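Local coordinates for protein gluconate kinase (Lactobacillus acidophilus, PDB 3LL3) that binds ATP and d-xylulose and probably transfers phosphate from ATP to a sugar or sugar acid, as a carbohydrate kinase of the FGGY family, at residues D239-D251 against Q446-D458. Sequence-based numbering, arbitrary orientation.
Sequences DGYLSTIGVNAID and QDLSEIGQFAQAD. With XUL (D-xylulose), chain E.
The amide of N248 lies across G452, whose CA sits over it, 3.8 Å from both N248 CG and N248 ND2. The OD1 end of the amide also meets I451 CG2 at 3.6 Å. Two waters help to hold the amide in this turn. One donates to N248 OD1 and to S449 O. The other donates to A455 O and accepts a weak bond from N248 ND2. The ring of Y241 takes part only through its hydroxyl end, which comes up to both methyls of L448.

No direct hydrogen bond joins the two segments, so apolar side chains carry the rest. I245 and L448 cross at about a right angle, with I245 CD1 4.0 Å from L448 CD1. I451 CD1 packs on I245 O at 3.4 Å. A455 CB comes as near to G246 O, at 3.3 Å.

These carbonyls lie where helix 239-245 ends in a Schellman motif, with N248 as the C-prime residue at positive phi (64°). T244 O accepts from V247 N and A249 N on opposite faces of its plane. In this FGGY kinase the helix follows strand 232-238 of one sheet and leads into strand 254-259 of the other. Segment 446-458 links helix 429-441 to edge strand 457-461 of that second sheet.

I250 has CG1 between its backbone N and carbonyl carbon (chi1 65°), and the extended chain beyond brings CD1 to 3.5 Å from S449 CA. At the other end of the helix, D239 OD2 accepts a 2.8 Å hydrogen bond from xylulose O5. With an alanine in its place, the O5 hydroxyl would lose this acceptor, and the C5 end of the sugar is likely to be freer to turn. M80, H81 and R344 also bond the sugar.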
loop_
_atom_site.group_PDB
_atom_site.type_symbol
_atom_site.label_atom_id
_atom_site.label_comp_id
_atom_site.label_asym_id
_atom_site.label_seq_id
_atom_site.Cartn_x
_atom_site.Cartn_y
_atom_site.Cartn_z
ATOM N N ASP A 239 -16.928 30.877 2.284
ATOM C CA ASP A 239 -15.469 30.807 2.287
ATOM C C ASP A 239 -14.948 30.252 0.956
ATOM O O ASP A 239 -13.924 30.697 0.441
ATOM C CB ASP A 239 -14.984 29.955 3.465
ATOM C CG ASP A 239 -15.626 28.568 3.508
ATOM O OD1 ASP A 239 -16.410 28.225 2.598
ATOM O OD2 ASP A 239 -15.353 27.804 4.463
ATOM N N GLY A 240 -15.674 29.297 0.385
ATOM C CA GLY A 240 -15.312 28.717 -0.899
ATOM C C GLY A 240 -15.264 29.720 -2.040
ATOM O O GLY A 240 -14.295 29.765 -2.803
ATOM N N TYR A 241 -16.314 30.523 -2.160
ATOM C CA TYR A 241 -16.385 31.539 -3.199
ATOM C C TYR A 241 -15.370 32.642 -2.959
ATOM O O TYR A 241 -14.640 33.026 -3.867
ATOM C CB TYR A 241 -17.777 32.157 -3.232
ATOM C CG TYR A 241 -17.874 33.322 -4.186
ATOM C CD1 TYR A 241 -17.878 33.124 -5.563
ATOM C CD2 TYR A 241 -17.937 34.617 -3.709
ATOM C CE1 TYR A 241 -17.968 34.202 -6.438
ATOM C CE2 TYR A 241 -18.021 35.694 -4.571
ATOM C CZ TYR A 241 -18.040 35.480 -5.932
ATOM O OH TYR A 241 -18.120 36.572 -6.762
ATOM N N LEU A 242 -15.364 33.182 -1.740
ATOM C CA LEU A 242 -14.478 34.277 -1.401
ATOM C C LEU A 242 -12.992 33.886 -1.508
ATOM O O LEU A 242 -12.180 34.683 -1.980
ATOM C CB LEU A 242 -14.813 34.825 -0.019
ATOM C CG LEU A 242 -16.165 35.554 0.015
ATOM C CD1 LEU A 242 -16.462 36.128 1.394
ATOM C CD2 LEU A 242 -16.204 36.645 -1.029
ATOM N N SER A 243 -12.647 32.682 -1.059
ATOM C CA SER A 243 -11.287 32.183 -1.171
ATOM C C SER A 243 -10.847 32.092 -2.630
ATOM O O SER A 243 -9.672 32.209 -2.917
ATOM C CB SER A 243 -11.153 30.802 -0.526
ATOM O OG SER A 243 -11.159 30.937 0.876
ATOM N N THR A 244 -11.798 31.858 -3.536
ATOM C CA THR A 244 -11.508 31.767 -4.969
ATOM C C THR A 244 -11.277 33.149 -5.608
ATOM O O THR A 244 -10.212 33.397 -6.226
ATOM C CB THR A 244 -12.626 31.014 -5.719
ATOM O OG1 THR A 244 -12.858 29.756 -5.084
ATOM C CG2 THR A 244 -12.224 30.776 -7.179
ATOM N N ILE A 245 -12.246 34.055 -5.468
ATOM C CA ILE A 245 -12.008 35.399 -5.974
ATOM C C ILE A 245 -10.902 36.107 -5.175
ATOM O O ILE A 245 -10.229 36.977 -5.701
ATOM C CB ILE A 245 -13.278 36.281 -6.044
ATOM C CG1 ILE A 245 -13.761 36.677 -4.647
ATOM C CG2 ILE A 245 -14.389 35.576 -6.829
ATOM C CD1 ILE A 245 -14.843 37.787 -4.668
ATOM N N GLY A 246 -10.713 35.722 -3.913
ATOM C CA GLY A 246 -9.657 36.283 -3.076
ATOM C C GLY A 246 -8.220 35.962 -3.507
ATOM O O GLY A 246 -7.251 36.553 -2.981
ATOM N N VAL A 247 -8.078 35.024 -4.442
ATOM C CA VAL A 247 -6.782 34.716 -5.053
ATOM C C VAL A 247 -6.792 35.122 -6.522
ATOM O O VAL A 247 -5.965 34.676 -7.324
ATOM C CB VAL A 247 -6.363 33.229 -4.879
ATOM C CG1 VAL A 247 -6.212 32.879 -3.393
ATOM C CG2 VAL A 247 -7.329 32.258 -5.598
ATOM N N ASN A 248 -7.738 35.997 -6.856
ATOM C CA ASN A 248 -7.875 36.544 -8.205
ATOM C C ASN A 248 -8.214 35.510 -9.264
ATOM O O ASN A 248 -7.883 35.685 -10.435
ATOM C CB ASN A 248 -6.611 37.292 -8.624
ATOM C CG ASN A 248 -6.888 38.333 -9.683
ATOM O OD1 ASN A 248 -8.012 38.821 -9.790
ATOM N ND2 ASN A 248 -5.872 38.678 -10.473
ATOM N N ALA A 249 -8.842 34.413 -8.864
ATOM C CA ALA A 249 -9.282 33.428 -9.848
ATOM C C ALA A 249 -10.745 33.675 -10.160
ATOM O O ALA A 249 -11.618 32.946 -9.699
ATOM C CB ALA A 249 -9.050 32.000 -9.348
ATOM N N ILE A 250 -11.013 34.712 -10.944
ATOM C CA ILE A 250 -12.389 35.223 -11.083
ATOM C C ILE A 250 -13.091 34.617 -12.290
ATOM O O ILE A 250 -14.310 34.763 -12.453
ATOM C CB ILE A 250 -12.416 36.753 -11.191
ATOM C CG1 ILE A 250 -11.710 37.179 -12.475
ATOM C CG2 ILE A 250 -11.737 37.376 -9.980
ATOM C CD1 ILE A 250 -11.668 38.657 -12.683
ATOM N N ASP A 251 -12.331 33.916 -13.124
ATOM C CA ASP A 251 -12.924 33.289 -14.304
ATOM C C ASP A 251 -12.271 31.954 -14.641
ATOM O O ASP A 251 -11.302 31.539 -13.993
ATOM C CB ASP A 251 -12.924 34.233 -15.516
ATOM C CG ASP A 251 -11.529 34.695 -15.908
ATOM O OD1 ASP A 251 -10.578 33.879 -15.885
ATOM O OD2 ASP A 251 -11.394 35.892 -16.248
ATOM N N GLN A 446 -15.854 48.929 -8.618
ATOM C CA GLN A 446 -17.026 48.510 -9.372
ATOM C C GLN A 446 -16.980 47.044 -9.856
ATOM O O GLN A 446 -17.755 46.210 -9.395
ATOM C CB GLN A 446 -17.265 49.455 -10.547
ATOM C CG GLN A 446 -18.278 48.925 -11.545
ATOM C CD GLN A 446 -18.476 49.865 -12.722
ATOM O OE1 GLN A 446 -18.483 49.439 -13.883
ATOM N NE2 GLN A 446 -18.630 51.153 -12.429
ATOM N N ASP A 447 -16.093 46.734 -10.794
ATOM C CA ASP A 447 -16.062 45.384 -11.368
ATOM C C ASP A 447 -15.269 44.399 -10.516
ATOM O O ASP A 447 -14.320 44.759 -9.825
ATOM C CB ASP A 447 -15.467 45.378 -12.784
ATOM C CG ASP A 447 -16.161 46.348 -13.720
ATOM O OD1 ASP A 447 -17.288 46.786 -13.410
ATOM O OD2 ASP A 447 -15.566 46.676 -14.771
ATOM N N LEU A 448 -15.647 43.141 -10.609
ATOM C CA LEU A 448 -14.995 42.089 -9.848
ATOM C C LEU A 448 -13.499 42.009 -10.120
ATOM O O LEU A 448 -12.717 41.796 -9.202
ATOM C CB LEU A 448 -15.646 40.758 -10.171
ATOM C CG LEU A 448 -15.287 39.612 -9.237
ATOM C CD1 LEU A 448 -15.854 39.893 -7.865
ATOM C CD2 LEU A 448 -15.849 38.306 -9.812
ATOM N N SER A 449 -13.112 42.199 -11.381
ATOM C CA SER A 449 -11.715 42.087 -11.800
ATOM C C SER A 449 -10.815 43.036 -11.031
ATOM O O SER A 449 -9.599 42.849 -10.955
ATOM C CB SER A 449 -11.576 42.340 -13.306
ATOM O OG SER A 449 -12.057 43.624 -13.669
ATOM N N GLU A 450 -11.408 44.070 -10.454
ATOM C CA GLU A 450 -10.606 45.042 -9.736
ATOM C C GLU A 450 -9.986 44.453 -8.468
ATOM O O GLU A 450 -9.079 45.038 -7.900
ATOM C CB GLU A 450 -11.421 46.316 -9.438
ATOM C CG GLU A 450 -11.886 47.054 -10.696
ATOM C CD GLU A 450 -12.941 48.112 -10.407
ATOM O OE1 GLU A 450 -12.983 48.608 -9.263
ATOM O OE2 GLU A 450 -13.723 48.451 -11.322
ATOM N N ILE A 451 -10.475 43.299 -8.024
ATOM C CA ILE A 451 -9.921 42.644 -6.836
ATOM C C ILE A 451 -8.447 42.307 -7.040
ATOM O O ILE A 451 -7.693 42.147 -6.081
ATOM C CB ILE A 451 -10.699 41.366 -6.459
ATOM C CG1 ILE A 451 -10.435 41.000 -5.000
ATOM C CG2 ILE A 451 -10.330 40.204 -7.401
ATOM C CD1 ILE A 451 -11.380 39.950 -4.460
ATOM N N GLY A 452 -8.040 42.213 -8.299
ATOM C CA GLY A 452 -6.647 41.971 -8.644
ATOM C C GLY A 452 -5.673 42.942 -8.009
ATOM O O GLY A 452 -4.510 42.612 -7.785
ATOM N N GLN A 453 -6.120 44.155 -7.709
ATOM C CA GLN A 453 -5.176 45.100 -7.142
ATOM C C GLN A 453 -4.873 44.770 -5.696
ATOM O O GLN A 453 -3.854 45.202 -5.154
ATOM C CB GLN A 453 -5.635 46.546 -7.305
ATOM C CG GLN A 453 -6.930 46.886 -6.668
ATOM C CD GLN A 453 -7.330 48.322 -6.969
ATOM O OE1 GLN A 453 -6.718 49.280 -6.461
ATOM N NE2 GLN A 453 -8.357 48.481 -7.804
ATOM N N PHE A 454 -5.747 43.978 -5.083
ATOM C CA PHE A 454 -5.587 43.617 -3.685
ATOM C C PHE A 454 -5.013 42.217 -3.553
ATOM O O PHE A 454 -4.182 41.961 -2.691
ATOM C CB PHE A 454 -6.937 43.742 -2.967
ATOM C CG PHE A 454 -7.521 45.116 -3.081
ATOM C CD1 PHE A 454 -6.977 46.164 -2.357
ATOM C CD2 PHE A 454 -8.544 45.378 -3.969
ATOM C CE1 PHE A 454 -7.472 47.440 -2.484
ATOM C CE2 PHE A 454 -9.054 46.651 -4.096
ATOM C CZ PHE A 454 -8.516 47.685 -3.352
ATOM N N ALA A 455 -5.475 41.323 -4.422
ATOM C CA ALA A 455 -5.079 39.930 -4.401
ATOM C C ALA A 455 -3.929 39.796 -5.366
ATOM O O ALA A 455 -4.124 39.426 -6.515
ATOM C CB ALA A 455 -6.251 39.034 -4.832
ATOM N N GLN A 456 -2.726 40.124 -4.910
ATOM C CA GLN A 456 -1.585 40.142 -5.810
ATOM C C GLN A 456 -0.752 38.856 -5.789
ATOM O O GLN A 456 -0.616 38.191 -4.758
ATOM C CB GLN A 456 -0.712 41.369 -5.535
ATOM C CG GLN A 456 -1.413 42.668 -5.871
ATOM C CD GLN A 456 -0.449 43.806 -6.079
ATOM O OE1 GLN A 456 0.564 43.660 -6.774
ATOM N NE2 GLN A 456 -0.760 44.960 -5.483
ATOM N N ALA A 457 -0.206 38.530 -6.952
ATOM C CA ALA A 457 0.618 37.352 -7.158
ATOM C C ALA A 457 2.037 37.570 -6.625
ATOM O O ALA A 457 2.570 38.674 -6.694
ATOM C CB ALA A 457 0.664 37.035 -8.631
ATOM N N ASP A 458 2.647 36.508 -6.109
ATOM C CA ASP A 458 3.971 36.602 -5.518
ATOM C C ASP A 458 5.022 35.958 -6.409
ATOM O O ASP A 458 5.851 36.655 -6.984
ATOM C CB ASP A 458 4.015 35.948 -4.140
ATOM C CG ASP A 458 5.327 36.206 -3.426
ATOM O OD1 ASP A 458 5.932 37.256 -3.702
ATOM O OD2 ASP A 458 5.767 35.373 -2.606
HETATM C C1 XUL E . -16.725 24.136 0.360
HETATM C C2 XUL E . -17.234 22.846 1.026
HETATM C C3 XUL E . -16.838 22.511 2.491
HETATM C C4 XUL E . -16.222 23.670 3.300
HETATM C C5 XUL E . -17.234 24.765 3.687
HETATM O O1 XUL E . -15.862 23.816 -0.705
HETATM O O2 XUL E . -17.903 22.074 0.381
HETATM O O3 XUL E . -15.883 21.479 2.489
HETATM O O4 XUL E . -15.678 23.118 4.477
HETATM O O5 XUL E . -16.803 25.482 4.818
HETATM O O HOH W 1 -3.345 39.015 -9.050
HETATM O O HOH W 2 -8.689 40.328 -11.703
#